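Local coordinates for Iron(III) ABC transporter, periplasmic iron-compound-binding protein (Vibrio cholerae, PDB 3TEF) that probably binds ferric catecholate siderophores in the periplasm and delivers them to an ABC transporter for iron uptake, at residues A[112-117]-A[136-141]. Residues are numbered along the deposited sequence; the frame is centred on the assembly and turned at random.
Sequences GYWEST and AKIEQV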
ATOM      1  N   GLY A 112      -6.292  -0.355  11.235  1.00 28.09           N
ATOM      2  CA  GLY A 112      -5.644  -1.513  10.644  1.00 26.10           C
ATOM      3  C   GLY A 112      -5.784  -1.542   9.136  1.00 25.82           C
ATOM      4  O   GLY A 112      -6.797  -1.112   8.581  1.00 21.95           O
ATOM      5  N   TYR A 113      -4.762  -2.076   8.474  1.00 24.63           N
ATOM      6  CA  TYR A 113      -4.738  -2.109   7.012  1.00 24.75           C
ATOM      7  C   TYR A 113      -5.996  -2.717   6.374  1.00 21.32           C
ATOM      8  O   TYR A 113      -6.619  -2.102   5.504  1.00 22.76           O
ATOM      9  CB  TYR A 113      -3.503  -2.855   6.503  1.00 24.12           C
ATOM     10  CG  TYR A 113      -3.495  -2.958   4.995  1.00 22.67           C
ATOM     11  CD1 TYR A 113      -3.022  -1.901   4.213  1.00 21.59           C
ATOM     12  CD2 TYR A 113      -3.977  -4.099   4.350  1.00 22.36           C
ATOM     13  CE1 TYR A 113      -3.025  -1.977   2.836  1.00 21.49           C
ATOM     14  CE2 TYR A 113      -3.982  -4.188   2.963  1.00 21.62           C
ATOM     15  CZ  TYR A 113      -3.505  -3.119   2.217  1.00 20.44           C
ATOM     16  OH  TYR A 113      -3.513  -3.166   0.854  1.00 18.98           O
ATOM     17  N   TRP A 114      -6.372  -3.923   6.784  1.00 22.70           N
ATOM     18  CA  TRP A 114      -7.461  -4.609   6.082  1.00 23.58           C
ATOM     19  C   TRP A 114      -8.845  -4.004   6.344  1.00 24.76           C
ATOM     20  O   TRP A 114      -9.629  -3.808   5.409  1.00 24.45           O
ATOM     21  CB  TRP A 114      -7.424  -6.132   6.315  1.00 24.05           C
ATOM     22  CG  TRP A 114      -8.525  -6.909   5.618  1.00 26.58           C
ATOM     23  CD1 TRP A 114      -9.340  -7.858   6.187  1.00 26.06           C
ATOM     24  CD2 TRP A 114      -8.941  -6.801   4.247  1.00 25.29           C
ATOM     25  NE1 TRP A 114     -10.227  -8.337   5.260  1.00 27.19           N
ATOM     26  CE2 TRP A 114     -10.004  -7.709   4.055  1.00 27.75           C
ATOM     27  CE3 TRP A 114      -8.516  -6.026   3.155  1.00 23.16           C
ATOM     28  CZ2 TRP A 114     -10.649  -7.875   2.824  1.00 25.85           C
ATOM     29  CZ3 TRP A 114      -9.160  -6.182   1.929  1.00 24.44           C
ATOM     30  CH2 TRP A 114     -10.221  -7.100   1.776  1.00 24.49           C
ATOM     31  N   GLU A 115      -9.141  -3.669   7.597  1.00 26.48           N
ATOM     32  CA  GLU A 115     -10.419  -3.021   7.889  1.00 24.79           C
ATOM     33  C   GLU A 115     -10.541  -1.711   7.117  1.00 23.17           C
ATOM     34  O   GLU A 115     -11.583  -1.429   6.534  1.00 23.38           O
ATOM     35  CB  GLU A 115     -10.606  -2.784   9.392  1.00 31.08           C
ATOM     36  CG  GLU A 115     -10.552  -4.047  10.243  1.00 41.26           C
ATOM     37  CD  GLU A 115     -11.808  -4.892  10.141  1.00 48.01           C
ATOM     38  OE1 GLU A 115     -12.632  -4.631   9.235  1.00 49.39           O
ATOM     39  OE2 GLU A 115     -11.974  -5.815  10.974  1.00 50.32           O
ATOM     40  N   SER A 116      -9.472  -0.920   7.085  1.00 20.68           N
ATOM     41  CA  SER A 116      -9.537   0.350   6.374  1.00 23.97           C
ATOM     42  C   SER A 116      -9.548   0.179   4.859  1.00 21.64           C
ATOM     43  O   SER A 116     -10.254   0.900   4.162  1.00 18.88           O
ATOM     44  CB  SER A 116      -8.433   1.327   6.826  1.00 24.72           C
ATOM     45  OG  SER A 116      -7.145   0.839   6.510  1.00 23.29           O
ATOM     46  N   THR A 117      -8.799  -0.798   4.354  1.00 20.15           N
ATOM     47  CA  THR A 117      -8.763  -1.063   2.920  1.00 21.75           C
ATOM     48  C   THR A 117     -10.141  -1.502   2.392  1.00 22.56           C
ATOM     49  O   THR A 117     -10.576  -1.064   1.332  1.00 20.68           O
ATOM     50  CB  THR A 117      -7.672  -2.098   2.590  1.00 21.33           C
ATOM     51  OG1 THR A 117      -6.385  -1.525   2.856  1.00 20.32           O
ATOM     52  CG2 THR A 117      -7.751  -2.536   1.115  1.00 19.74           C
ATOM     53  N   ALA A 136     -18.034  -9.095  -3.528  1.00 28.35           N
ATOM     54  CA  ALA A 136     -17.523 -10.402  -3.922  1.00 30.41           C
ATOM     55  C   ALA A 136     -16.019 -10.464  -3.690  1.00 27.77           C
ATOM     56  O   ALA A 136     -15.501 -11.454  -3.160  1.00 26.05           O
ATOM     57  CB  ALA A 136     -17.858 -10.711  -5.397  1.00 29.08           C
ATOM     58  N   LYS A 137     -15.325  -9.395  -4.084  1.00 25.57           N
ATOM     59  CA  LYS A 137     -13.879  -9.317  -3.929  1.00 25.38           C
ATOM     60  C   LYS A 137     -13.502  -9.313  -2.457  1.00 25.96           C
ATOM     61  O   LYS A 137     -12.578 -10.014  -2.038  1.00 27.05           O
ATOM     62  CB  LYS A 137     -13.330  -8.054  -4.590  1.00 25.71           C
ATOM     63  CG  LYS A 137     -11.859  -8.122  -4.815  1.00 27.89           C
ATOM     64  CD  LYS A 137     -11.609  -9.144  -5.905  1.00 34.21           C
ATOM     65  CE  LYS A 137     -10.186  -9.573  -5.938  1.00 38.91           C
ATOM     66  NZ  LYS A 137      -9.996 -10.629  -6.967  1.00 36.66           N
ATOM     67  N   ILE A 138     -14.220  -8.513  -1.672  1.00 27.36           N
ATOM     68  CA  ILE A 138     -13.977  -8.475  -0.240  1.00 25.68           C
ATOM     69  C   ILE A 138     -14.131  -9.852   0.412  1.00 28.36           C
ATOM     70  O   ILE A 138     -13.273 -10.275   1.186  1.00 29.66           O
ATOM     71  CB  ILE A 138     -14.848  -7.423   0.470  1.00 25.68           C
ATOM     72  CG1 ILE A 138     -14.397  -6.021   0.042  1.00 27.54           C
ATOM     73  CG2 ILE A 138     -14.769  -7.614   1.970  1.00 26.92           C
ATOM     74  CD1 ILE A 138     -15.275  -4.897   0.566  1.00 24.91           C
ATOM     75  N   GLU A 139     -15.214 -10.555   0.087  1.00 28.58           N
ATOM     76  CA  GLU A 139     -15.443 -11.873   0.669  1.00 31.17           C
ATOM     77  C   GLU A 139     -14.273 -12.802   0.370  1.00 29.63           C
ATOM     78  O   GLU A 139     -13.821 -13.555   1.246  1.00 30.37           O
ATOM     79  CB  GLU A 139     -16.754 -12.477   0.157  1.00 31.07           C
ATOM     80  CG  GLU A 139     -16.966 -13.928   0.590  1.00 37.86           C
ATOM     81  CD  GLU A 139     -18.417 -14.369   0.484  1.00 43.03           C
ATOM     82  OE1 GLU A 139     -19.206 -13.676  -0.198  1.00 49.03           O
ATOM     83  OE2 GLU A 139     -18.777 -15.405   1.089  1.00 41.63           O
ATOM     84  N   GLN A 140     -13.785 -12.738  -0.867  1.00 26.73           N
ATOM     85  CA  GLN A 140     -12.679 -13.576  -1.315  1.00 27.66           C
ATOM     86  C   GLN A 140     -11.409 -13.294  -0.513  1.00 30.18           C
ATOM     87  O   GLN A 140     -10.782 -14.202   0.036  1.00 29.96           O
ATOM     88  CB  GLN A 140     -12.415 -13.354  -2.811  1.00 33.16           C
ATOM     89  CG  GLN A 140     -11.213 -14.116  -3.347  1.00 33.40           C
ATOM     90  CD  GLN A 140     -10.933 -13.845  -4.819  1.00 39.93           C
ATOM     91  OE1 GLN A 140     -11.523 -12.949  -5.433  1.00 39.81           O
ATOM     92  NE2 GLN A 140     -10.022 -14.625  -5.391  1.00 41.82           N
ATOM     93  N   VAL A 141     -11.039 -12.021  -0.443  1.00 27.66           N
ATOM     94  CA  VAL A 141      -9.786 -11.628   0.185  1.00 28.89           C
ATOM     95  C   VAL A 141      -9.841 -11.785   1.708  1.00 25.89           C
ATOM     96  O   VAL A 141      -8.864 -12.192   2.342  1.00 26.14           O
ATOM     97  CB  VAL A 141      -9.418 -10.180  -0.201  1.00 24.81           C
ATOM     98  CG1 VAL A 141      -8.210  -9.709   0.597  1.00 27.54           C
ATOM     99  CG2 VAL A 141      -9.157 -10.096  -1.704  1.00 26.17           C
TER
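W114, near the start of helix 113-128, lays one face of its indole on V141 of helix 131-154: methyl CG1 sits over the six-membered ring, 3.9 Å from its centroid and 27° off the normal, a CH-pi contact. The closest approach is between W114 CH2 and V141 CG1, at 3.5 Å, with V141 CB just behind. I138 meets the same benzo ring differently. Its carbonyl O lies in the indole plane at the edge, 3.9 Å from W114 CZ2, while its CG2 touches that carbon more loosely, at 4.2 Å. With CB of W114 already directed at helix 131-154, CG anti to the backbone N (chi1 180°) extends the indole to that helix. The two helices are joined here as a helical hairpin; 131-154 runs from the lobe of the parallel sheet to strand 158-165 of the other, consistent with the long interlobe helix of this periplasmic binding-protein fold. The same indole has other partners that limit its rotation: NE1 donates to D142 OD1, one residue beyond V141, F145 stacks on the ring and W121 meets it edge-to-face. Further out, D184 accepts from W114 N, and V141 also touches T270 of helix 267-279.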